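Local coordinates for ABC transporter, substrate binding protein (Polyamine) (Agrobacterium tumefaciens, PDB 4EUO) that binds gamma-aminobutyrate (GABA) as a periplasmic solute-binding protein and probably delivers it to an ABC transporter for uptake, at residues F5-G10 against V56-G61; S98-F103 against T223-L228; G261-N266 against L281-T286. One frame throughout, in Å; residues are numbered along the deposited sequence.

How the contacts relate
The three contacts follow one another along the chain and all touch the bound GABA. Contact 1 pairs strands 3-6 and 56-60. Contact 2 pairs strands 96-107 and 215-229, and because 215-229 also runs beside 56-60, both contacts belong to one sheet. Their centres are about 11 Å apart, and Asp58 of one meets Ser98 and Asp226 of the other. Contact 3 joins two loops, after helix 250-260 and after helix 275-278; it lies about 9 Å from contact 2, with Ala263 beside Tyr100, and about 18 Å from contact 1, centre to centre. Sheet residues and Tyr262 of loop 261-266 reach the ligand from different parts of the fold, with loop 281-286 packed behind that loop.

Contact 1. Residues F5-G10 against V56-G61; sequences FSSWGG and VVDVEG. With ABU (gamma-amino-butanoic acid), chain E.
The amine end of the GABA pocket begins where two parallel strands of the sheet run out, with Trp8 beyond strand 3-6 meeting Asp58 and Glu60 on strand 56-60. With 32-35 and 56-60 on the two sides of 3-6, and 215-229 antiparallel beyond 56-60, the strand order is that of the type II periplasmic binding proteins. Two backbone bonds hold the pair: Ser6 N to Val56 O (2.9 Å) and Asp58 N to Ser6 O (2.9 Å). On the face carrying Phe5, the rim of its ring meets Val56, CD1 lying 3.8 Å from CG1, and Phe243 of helix 237-247 adds to this packing. Past the last bridge, Ser7 OG, bonded to Gln16, lies 3.5 Å from Asp58 CB. The side chain of Asp58 leaves the strand toward 5-10, and with CG anti to the backbone N (chi1 -180°) OD1 receives the indole N-H of Trp8 (NE1 to OD1 2.9 Å). This bond is bent, 135° at the hydrogen; it leaves in the indole plane but arrives 41° above the carboxylate plane. OD2 turns to Ser98 and Gln16. The far end of the indole reaches Glu60, CH2 standing 3.9 Å from CD across roughly perpendicular side chains, while Tyr40 and Tyr135 bind the two oxygens of Glu60. GABA lies over one indole face, its amine toward the rim, and its carboxylate OXT comes within 3.1 Å of Trp8 CB. Though bent, the N-H bond helps hold the indole as a flat wall for the ligand chain. Asp58 OD1 also comes within 2.5 Å of Asp226 OD2; two carboxylates so close probably share a proton, which would moderate the negative charge gathered near the ligand amine.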
loop_
_atom_site.group_PDB
_atom_site.type_symbol
_atom_site.label_atom_id
_atom_site.label_comp_id
_atom_site.label_asym_id
_atom_site.label_seq_id
_atom_site.Cartn_x
_atom_site.Cartn_y
_atom_site.Cartn_z
ATOM N N PHE A 5 10.974 11.574 7.275
ATOM C CA PHE A 5 10.055 10.469 6.995
ATOM C C PHE A 5 9.556 10.552 5.585
ATOM O O PHE A 5 9.035 11.585 5.191
ATOM C CB PHE A 5 8.899 10.499 8.008
ATOM C CG PHE A 5 7.819 9.469 7.743
ATOM C CD1 PHE A 5 8.076 8.116 7.887
ATOM C CD2 PHE A 5 6.561 9.858 7.326
ATOM C CE1 PHE A 5 7.079 7.165 7.642
ATOM C CE2 PHE A 5 5.567 8.898 7.076
ATOM C CZ PHE A 5 5.834 7.570 7.261
ATOM N N SER A 6 9.767 9.473 4.804
ATOM C CA SER A 6 9.293 9.411 3.424
ATOM C C SER A 6 8.112 8.471 3.320
ATOM O O SER A 6 8.159 7.350 3.832
ATOM C CB SER A 6 10.396 8.899 2.503
ATOM O OG SER A 6 9.920 8.715 1.176
ATOM N N SER A 7 7.073 8.903 2.623
ATOM C CA SER A 7 5.888 8.070 2.408
ATOM C C SER A 7 5.284 8.385 1.040
ATOM O O SER A 7 5.976 8.912 0.163
ATOM C CB SER A 7 4.925 8.162 3.593
ATOM O OG SER A 7 3.901 7.188 3.462
ATOM N N TRP A 8 4.015 8.047 0.838
ATOM C CA TRP A 8 3.411 8.001 -0.460
ATOM C C TRP A 8 2.703 9.274 -0.865
ATOM O O TRP A 8 1.998 9.283 -1.878
ATOM C CB TRP A 8 2.466 6.770 -0.490
ATOM C CG TRP A 8 3.248 5.506 -0.289
ATOM C CD1 TRP A 8 3.595 4.933 0.905
ATOM C CD2 TRP A 8 3.883 4.728 -1.305
ATOM N NE1 TRP A 8 4.417 3.855 0.692
ATOM C CE2 TRP A 8 4.629 3.713 -0.655
ATOM C CE3 TRP A 8 3.942 4.820 -2.711
ATOM C CZ2 TRP A 8 5.361 2.749 -1.361
ATOM C CZ3 TRP A 8 4.701 3.882 -3.406
ATOM C CH2 TRP A 8 5.372 2.844 -2.735
ATOM N N GLY A 9 2.903 10.327 -0.090
ATOM C CA GLY A 9 2.362 11.637 -0.407
ATOM C C GLY A 9 0.881 11.759 -0.163
ATOM O O GLY A 9 0.195 10.811 0.256
ATOM N N GLY A 10 0.402 12.955 -0.437
ATOM C CA GLY A 10 -1.019 13.266 -0.423
ATOM C C GLY A 10 -1.703 12.971 0.878
ATOM O O GLY A 10 -1.136 13.129 1.949
ATOM N N VAL A 56 13.362 7.239 7.823
ATOM C CA VAL A 56 12.352 6.190 7.929
ATOM C C VAL A 56 11.551 6.297 6.646
ATOM O O VAL A 56 11.137 7.387 6.243
ATOM C CB VAL A 56 11.457 6.342 9.171
ATOM C CG1 VAL A 56 10.310 5.314 9.137
ATOM C CG2 VAL A 56 12.280 6.169 10.460
ATOM N N VAL A 57 11.353 5.147 5.992
ATOM C CA VAL A 57 10.578 5.118 4.758
ATOM C C VAL A 57 9.420 4.126 4.900
ATOM O O VAL A 57 9.601 2.998 5.350
ATOM C CB VAL A 57 11.462 4.723 3.555
ATOM C CG1 VAL A 57 10.712 4.873 2.224
ATOM C CG2 VAL A 57 12.758 5.557 3.481
ATOM N N ASP A 58 8.253 4.562 4.452
ATOM C CA ASP A 58 7.114 3.671 4.347
ATOM C C ASP A 58 7.192 3.045 2.935
ATOM O O ASP A 58 7.162 3.747 1.915
ATOM C CB ASP A 58 5.838 4.487 4.537
ATOM C CG ASP A 58 4.576 3.671 4.451
ATOM O OD1 ASP A 58 4.406 2.958 3.443
ATOM O OD2 ASP A 58 3.781 3.730 5.392
ATOM N N VAL A 59 7.323 1.711 2.914
ATOM C CA VAL A 59 7.490 0.972 1.659
ATOM C C VAL A 59 6.457 -0.136 1.560
ATOM O O VAL A 59 5.824 -0.499 2.543
ATOM C CB VAL A 59 8.923 0.357 1.563
ATOM C CG1 VAL A 59 9.995 1.435 1.570
ATOM C CG2 VAL A 59 9.163 -0.666 2.672
ATOM N N GLU A 60 6.358 -0.757 0.371
ATOM C CA GLU A 60 5.516 -1.937 0.234
ATOM C C GLU A 60 6.177 -3.127 0.911
ATOM O O GLU A 60 7.417 -3.272 0.844
ATOM C CB GLU A 60 5.254 -2.204 -1.253
ATOM C CG GLU A 60 4.274 -1.163 -1.807
ATOM C CD GLU A 60 4.421 -0.852 -3.285
ATOM O OE1 GLU A 60 5.549 -0.864 -3.817
ATOM O OE2 GLU A 60 3.394 -0.499 -3.900
ATOM N N GLY A 61 5.371 -4.009 1.516
ATOM C CA GLY A 61 5.948 -5.119 2.275
ATOM C C GLY A 61 6.776 -6.099 1.470
ATOM O O GLY A 61 7.722 -6.699 2.015
HETATM N N ABU E . 1.542 1.058 -0.628
HETATM C CD ABU E . 0.233 1.551 -0.183
HETATM C CB ABU E . 0.179 3.059 -0.171
HETATM C CG ABU E . -1.158 3.503 0.316
HETATM C C ABU E . -1.415 4.994 0.257
HETATM O O ABU E . -2.680 5.403 0.326
HETATM O OXT ABU E . -0.472 5.874 0.019
#

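Contact 2. Residues S98-F103 against T223-L228; sequences SFYYSF and TAADSL. With ABU (gamma-amino-butanoic acid), chain E.
Phe99 and Tyr101 of strand 96-107 face Asp226 and Ala224 of strand 215-229, and on this side the antiparallel pair is packed tightly around the ligand. Tyr101 N meets Ala224 O at 2.9 Å in an almost straight bond (179°), answered by Ala224 N to Tyr101 O. Asp226 lays its CB over one face of the Phe99 ring, 4.0 Å from the centroid, a CH-pi contact with the two side chains running the same way. Its carboxylate then accepts the GABA amine, OD1 at 2.8 Å from the ligand N and OD2 more weakly. Tyr101, its CG held between backbone N and carbonyl carbon (chi1 67°), turns one face to GABA CD and the other to Ala224 O. A water bridges its OH (2.6 Å) to Ala225 O. On the reverse face, also buried, the Tyr100 phenol packs closely on Thr223 (OH to CB 3.4 Å). Looser are Tyr100 OH to Thr223 OG1, a long, weak pairing at 3.3 Å (OG1 also bonds Asn291), and Tyr100 CD1 to Ala225 CB at 4.3 Å. Two long antiparallel strands with ligand-binding side chains on one face are consistent with the crossover strands linking the two lobes of periplasmic binding proteins.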
loop_
_atom_site.group_PDB
_atom_site.type_symbol
_atom_site.label_atom_id
_atom_site.label_comp_id
_atom_site.label_asym_id
_atom_site.label_seq_id
_atom_site.Cartn_x
_atom_site.Cartn_y
_atom_site.Cartn_z
ATOM N N SER A 98 3.634 -1.068 8.758
ATOM C CA SER A 98 3.220 0.321 8.851
ATOM C C SER A 98 1.691 0.413 8.912
ATOM O O SER A 98 1.126 1.143 9.734
ATOM C CB SER A 98 3.742 1.093 7.639
ATOM O OG SER A 98 3.331 2.451 7.755
ATOM N N PHE A 99 1.010 -0.304 8.000
ATOM C CA PHE A 99 -0.440 -0.370 7.964
ATOM C C PHE A 99 -0.855 -1.487 7.034
ATOM O O PHE A 99 -0.043 -1.910 6.184
ATOM C CB PHE A 99 -1.118 0.949 7.540
ATOM C CG PHE A 99 -0.761 1.445 6.154
ATOM C CD1 PHE A 99 -1.536 1.100 5.048
ATOM C CD2 PHE A 99 0.325 2.275 5.964
ATOM C CE1 PHE A 99 -1.217 1.577 3.769
ATOM C CE2 PHE A 99 0.651 2.753 4.695
ATOM C CZ PHE A 99 -0.125 2.401 3.607
ATOM N N TYR A 100 -2.109 -1.935 7.184
ATOM C CA TYR A 100 -2.660 -3.035 6.414
ATOM C C TYR A 100 -3.727 -2.458 5.514
ATOM O O TYR A 100 -4.542 -1.633 5.956
ATOM C CB TYR A 100 -3.175 -4.078 7.409
ATOM C CG TYR A 100 -3.747 -5.347 6.833
ATOM C CD1 TYR A 100 -2.931 -6.431 6.546
ATOM C CD2 TYR A 100 -5.123 -5.518 6.698
ATOM C CE1 TYR A 100 -3.460 -7.650 6.123
ATOM C CE2 TYR A 100 -5.664 -6.729 6.249
ATOM C CZ TYR A 100 -4.826 -7.794 5.997
ATOM O OH TYR A 100 -5.349 -9.015 5.628
ATOM N N TYR A 101 -3.735 -2.844 4.232
ATOM C CA TYR A 101 -4.649 -2.212 3.290
ATOM C C TYR A 101 -5.189 -3.205 2.299
ATOM O O TYR A 101 -4.711 -4.338 2.225
ATOM C CB TYR A 101 -3.917 -1.071 2.537
ATOM C CG TYR A 101 -2.809 -1.505 1.604
ATOM C CD1 TYR A 101 -3.064 -1.766 0.261
ATOM C CD2 TYR A 101 -1.495 -1.629 2.057
ATOM C CE1 TYR A 101 -2.039 -2.152 -0.603
ATOM C CE2 TYR A 101 -0.466 -2.024 1.205
ATOM C CZ TYR A 101 -0.743 -2.269 -0.123
ATOM O OH TYR A 101 0.251 -2.620 -1.000
ATOM N N SER A 102 -6.123 -2.737 1.454
ATOM C CA SER A 102 -6.638 -3.541 0.374
ATOM C C SER A 102 -6.638 -2.773 -0.927
ATOM O O SER A 102 -6.823 -1.551 -0.917
ATOM C CB SER A 102 -8.105 -3.894 0.616
ATOM O OG SER A 102 -8.202 -4.765 1.726
ATOM N N PHE A 103 -6.490 -3.497 -2.029
ATOM C CA PHE A 103 -6.879 -2.999 -3.329
ATOM C C PHE A 103 -8.376 -3.321 -3.453
ATOM O O PHE A 103 -8.783 -4.467 -3.222
ATOM C CB PHE A 103 -6.136 -3.677 -4.466
ATOM C CG PHE A 103 -4.705 -3.247 -4.518
ATOM C CD1 PHE A 103 -4.353 -2.021 -5.071
ATOM C CD2 PHE A 103 -3.711 -4.057 -4.009
ATOM C CE1 PHE A 103 -3.008 -1.616 -5.094
ATOM C CE2 PHE A 103 -2.383 -3.647 -4.030
ATOM C CZ PHE A 103 -2.034 -2.440 -4.604
ATOM N N THR A 223 -5.681 -7.941 -0.084
ATOM C CA THR A 223 -4.939 -7.316 1.009
ATOM C C THR A 223 -3.448 -7.393 0.836
ATOM O O THR A 223 -2.906 -8.294 0.174
ATOM C CB THR A 223 -5.267 -7.955 2.368
ATOM O OG1 THR A 223 -4.823 -9.309 2.366
ATOM C CG2 THR A 223 -6.719 -7.937 2.667
ATOM N N ALA A 224 -2.767 -6.417 1.441
ATOM C CA ALA A 224 -1.322 -6.342 1.511
ATOM C C ALA A 224 -0.983 -5.402 2.660
ATOM O O ALA A 224 -1.891 -4.914 3.339
ATOM C CB ALA A 224 -0.719 -5.868 0.181
ATOM N N ALA A 225 0.311 -5.182 2.922
ATOM C CA ALA A 225 0.672 -4.262 3.981
ATOM C C ALA A 225 1.879 -3.486 3.573
ATOM O O ALA A 225 2.726 -3.980 2.817
ATOM C CB ALA A 225 0.943 -5.001 5.300
ATOM N N ASP A 226 1.982 -2.269 4.099
ATOM C CA ASP A 226 3.213 -1.499 3.977
ATOM C C ASP A 226 4.053 -1.760 5.217
ATOM O O ASP A 226 3.548 -2.225 6.258
ATOM C CB ASP A 226 2.952 -0.009 3.833
ATOM C CG ASP A 226 2.656 0.436 2.403
ATOM O OD1 ASP A 226 2.386 -0.427 1.541
ATOM O OD2 ASP A 226 2.736 1.668 2.133
ATOM N N SER A 227 5.327 -1.367 5.134
ATOM C CA SER A 227 6.295 -1.552 6.190
ATOM C C SER A 227 7.046 -0.269 6.426
ATOM O O SER A 227 7.130 0.582 5.536
ATOM C CB SER A 227 7.316 -2.593 5.761
ATOM O OG SER A 227 6.667 -3.804 5.406
ATOM N N LEU A 228 7.657 -0.170 7.614
ATOM C CA LEU A 228 8.606 0.923 7.908
ATOM C C LEU A 228 9.993 0.324 7.916
ATOM O O LEU A 228 10.229 -0.739 8.502
ATOM C CB LEU A 228 8.329 1.585 9.251
ATOM C CG LEU A 228 6.962 2.221 9.370
ATOM C CD1 LEU A 228 6.791 2.858 10.734
ATOM C CD2 LEU A 228 6.698 3.278 8.255
HETATM N N ABU E . 1.542 1.058 -0.628
HETATM C CD ABU E . 0.233 1.551 -0.183
HETATM C CB ABU E . 0.179 3.059 -0.171
HETATM C CG ABU E . -1.158 3.503 0.316
HETATM C C ABU E . -1.415 4.994 0.257
HETATM O O ABU E . -2.680 5.403 0.326
HETATM O OXT ABU E . -0.472 5.874 0.019
HETATM O O HOH W 1 2.451 -3.537 0.104
#

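Contact 3. Residues G261-N266 against L281-T286; sequences GYAPVN and LPDQQT. With ABU (gamma-amino-butanoic acid), chain E.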
loop_
_atom_site.group_PDB
_atom_site.type_symbol
_atom_site.label_atom_id
_atom_site.label_comp_id
_atom_site.label_asym_id
_atom_site.label_seq_id
_atom_site.Cartn_x
_atom_site.Cartn_y
_atom_site.Cartn_z
ATOM N N GLY A 261 -8.479 5.123 7.112
ATOM C CA GLY A 261 -9.286 4.002 6.647
ATOM C C GLY A 261 -8.448 2.742 6.416
ATOM O O GLY A 261 -8.973 1.740 5.950
ATOM N N TYR A 262 -7.161 2.770 6.786
ATOM C CA TYR A 262 -6.297 1.584 6.716
ATOM C C TYR A 262 -6.365 0.887 8.069
ATOM O O TYR A 262 -6.748 1.514 9.062
ATOM C CB TYR A 262 -4.840 1.967 6.376
ATOM C CG TYR A 262 -4.709 2.446 4.946
ATOM C CD1 TYR A 262 -5.224 1.698 3.897
ATOM C CD2 TYR A 262 -4.131 3.684 4.648
ATOM C CE1 TYR A 262 -5.126 2.135 2.582
ATOM C CE2 TYR A 262 -4.040 4.139 3.337
ATOM C CZ TYR A 262 -4.566 3.368 2.316
ATOM O OH TYR A 262 -4.595 3.827 1.034
ATOM N N ALA A 263 -6.037 -0.404 8.115
ATOM C CA ALA A 263 -6.079 -1.141 9.371
ATOM C C ALA A 263 -4.759 -1.029 10.107
ATOM O O ALA A 263 -3.677 -0.996 9.501
ATOM C CB ALA A 263 -6.425 -2.601 9.117
ATOM N N PRO A 264 -4.815 -0.972 11.448
ATOM C CA PRO A 264 -3.577 -0.921 12.229
ATOM C C PRO A 264 -2.845 -2.259 12.231
ATOM O O PRO A 264 -3.448 -3.318 11.998
ATOM C CB PRO A 264 -4.055 -0.531 13.621
ATOM C CG PRO A 264 -5.456 -1.003 13.691
ATOM C CD PRO A 264 -6.020 -0.992 12.305
ATOM N N VAL A 265 -1.550 -2.190 12.521
ATOM C CA VAL A 265 -0.640 -3.327 12.617
ATOM C C VAL A 265 -0.014 -3.441 13.996
ATOM O O VAL A 265 1.074 -3.974 14.165
ATOM C CB VAL A 265 0.375 -3.387 11.445
ATOM C CG1 VAL A 265 -0.362 -3.768 10.139
ATOM C CG2 VAL A 265 1.095 -2.049 11.292
ATOM N N ASN A 266 -0.766 -2.955 14.997
ATOM C CA ASN A 266 -0.490 -3.145 16.422
ATOM C C ASN A 266 -1.763 -3.828 16.907
ATOM O O ASN A 266 -2.873 -3.334 16.656
ATOM C CB ASN A 266 -0.237 -1.843 17.148
ATOM C CG ASN A 266 0.115 -2.100 18.606
ATOM O OD1 ASN A 266 -0.687 -2.692 19.347
ATOM N ND2 ASN A 266 1.300 -1.693 19.035
ATOM N N LEU A 281 -12.675 -1.228 8.372
ATOM C CA LEU A 281 -11.265 -1.330 8.000
ATOM C C LEU A 281 -10.987 -2.613 7.245
ATOM O O LEU A 281 -11.730 -3.596 7.380
ATOM C CB LEU A 281 -10.367 -1.185 9.226
ATOM C CG LEU A 281 -10.549 0.091 10.078
ATOM C CD1 LEU A 281 -9.634 0.061 11.241
ATOM C CD2 LEU A 281 -10.380 1.397 9.257
ATOM N N PRO A 282 -9.920 -2.648 6.427
ATOM C CA PRO A 282 -9.682 -3.830 5.574
ATOM C C PRO A 282 -9.616 -5.156 6.302
ATOM O O PRO A 282 -10.043 -6.157 5.738
ATOM C CB PRO A 282 -8.323 -3.540 4.933
ATOM C CG PRO A 282 -8.263 -2.067 4.896
ATOM C CD PRO A 282 -9.002 -1.541 6.093
ATOM N N ASP A 283 -9.119 -5.176 7.534
ATOM C CA ASP A 283 -9.036 -6.447 8.262
ATOM C C ASP A 283 -10.398 -6.981 8.735
ATOM O O ASP A 283 -10.464 -8.115 9.233
ATOM C CB ASP A 283 -8.015 -6.349 9.397
ATOM C CG ASP A 283 -8.302 -5.326 10.463
ATOM O OD1 ASP A 283 -9.226 -4.490 10.265
ATOM O OD2 ASP A 283 -7.538 -5.291 11.476
ATOM N N GLN A 284 -11.475 -6.200 8.550
ATOM C CA GLN A 284 -12.851 -6.604 8.835
ATOM C C GLN A 284 -13.656 -6.867 7.565
ATOM O O GLN A 284 -14.795 -7.336 7.660
ATOM C CB GLN A 284 -13.578 -5.548 9.684
ATOM C CG GLN A 284 -12.899 -5.286 11.030
ATOM C CD GLN A 284 -12.972 -6.472 11.953
ATOM O OE1 GLN A 284 -14.000 -7.143 12.057
ATOM N NE2 GLN A 284 -11.877 -6.765 12.632
ATOM N N GLN A 285 -13.106 -6.567 6.366
ATOM C CA GLN A 285 -13.834 -6.716 5.105
ATOM C C GLN A 285 -13.542 -8.095 4.555
ATOM O O GLN A 285 -13.018 -8.259 3.453
ATOM C CB GLN A 285 -13.394 -5.607 4.127
ATOM C CG GLN A 285 -13.662 -4.194 4.675
ATOM C CD GLN A 285 -15.087 -3.696 4.544
ATOM O OE1 GLN A 285 -15.374 -2.508 4.823
ATOM N NE2 GLN A 285 -15.981 -4.503 3.997
ATOM N N THR A 286 -13.959 -9.120 5.334
ATOM C CA THR A 286 -13.547 -10.498 5.146
ATOM C C THR A 286 -14.547 -11.419 4.500
ATOM O O THR A 286 -14.190 -12.579 4.241
ATOM C CB THR A 286 -13.042 -11.061 6.454
ATOM O OG1 THR A 286 -14.122 -11.015 7.398
ATOM C CG2 THR A 286 -11.879 -10.278 7.025
HETATM N N ABU E . 1.542 1.058 -0.628
HETATM C CD ABU E . 0.233 1.551 -0.183
HETATM C CB ABU E . 0.179 3.059 -0.171
HETATM C CG ABU E . -1.158 3.503 0.316
HETATM C C ABU E . -1.415 4.994 0.257
HETATM O O ABU E . -2.680 5.403 0.326
HETATM O OXT ABU E . -0.472 5.874 0.019
#
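Tyr262 OH donates to GABA O at 2.6 Å; that oxygen lies at the edge of the phenol ring, near its plane. Thr12 and Arg203 also bind the ligand, and Phe99 stacks on the Tyr262 ring. While the ring points into the pocket, the backbone of the same residue turns to the other loop. Tyr262 O is buried under Leu281, with CD2 3.6 Å away, and finds no polar partner in the model. The neighbouring carbonyl fares better: Gly261 O is hydrogen-bonded to Asn201 ND2 even though Pro282 CD presses to 3.3 Å from it. Just after helix 250-260, Gly261 breaks the helical conformation with a positive phi (90°), and the chain continues as an extended but irregular loop through Pro264. Opposite, residues 282-284 make one short 3-10 turn, with Gln284 N bonded to Leu281 O at 2.9 Å, and an inverse gamma turn centred on Gln285 follows before strand 289-291. No hydrogen bond crosses between the loops, which meet through van der Waals contacts, mostly of apolar groups. Ala263 CB points into the angle between Leu281 and the turn, 4.1 Å from Pro282 CD. The same methyl lies over the flat face of the Asp283 carboxylate, CB 3.6 Å from CG, which is brought there by lying between the backbone N and carbonyl carbon (chi1 61°). Leu281, its CG opposite the carbonyl carbon, lays CD2 against the carbonyl oxygens of Gly261 and Tyr262, while CD1 meets Pro264 CD at 3.9 Å, the two side chains crossing at about a right angle.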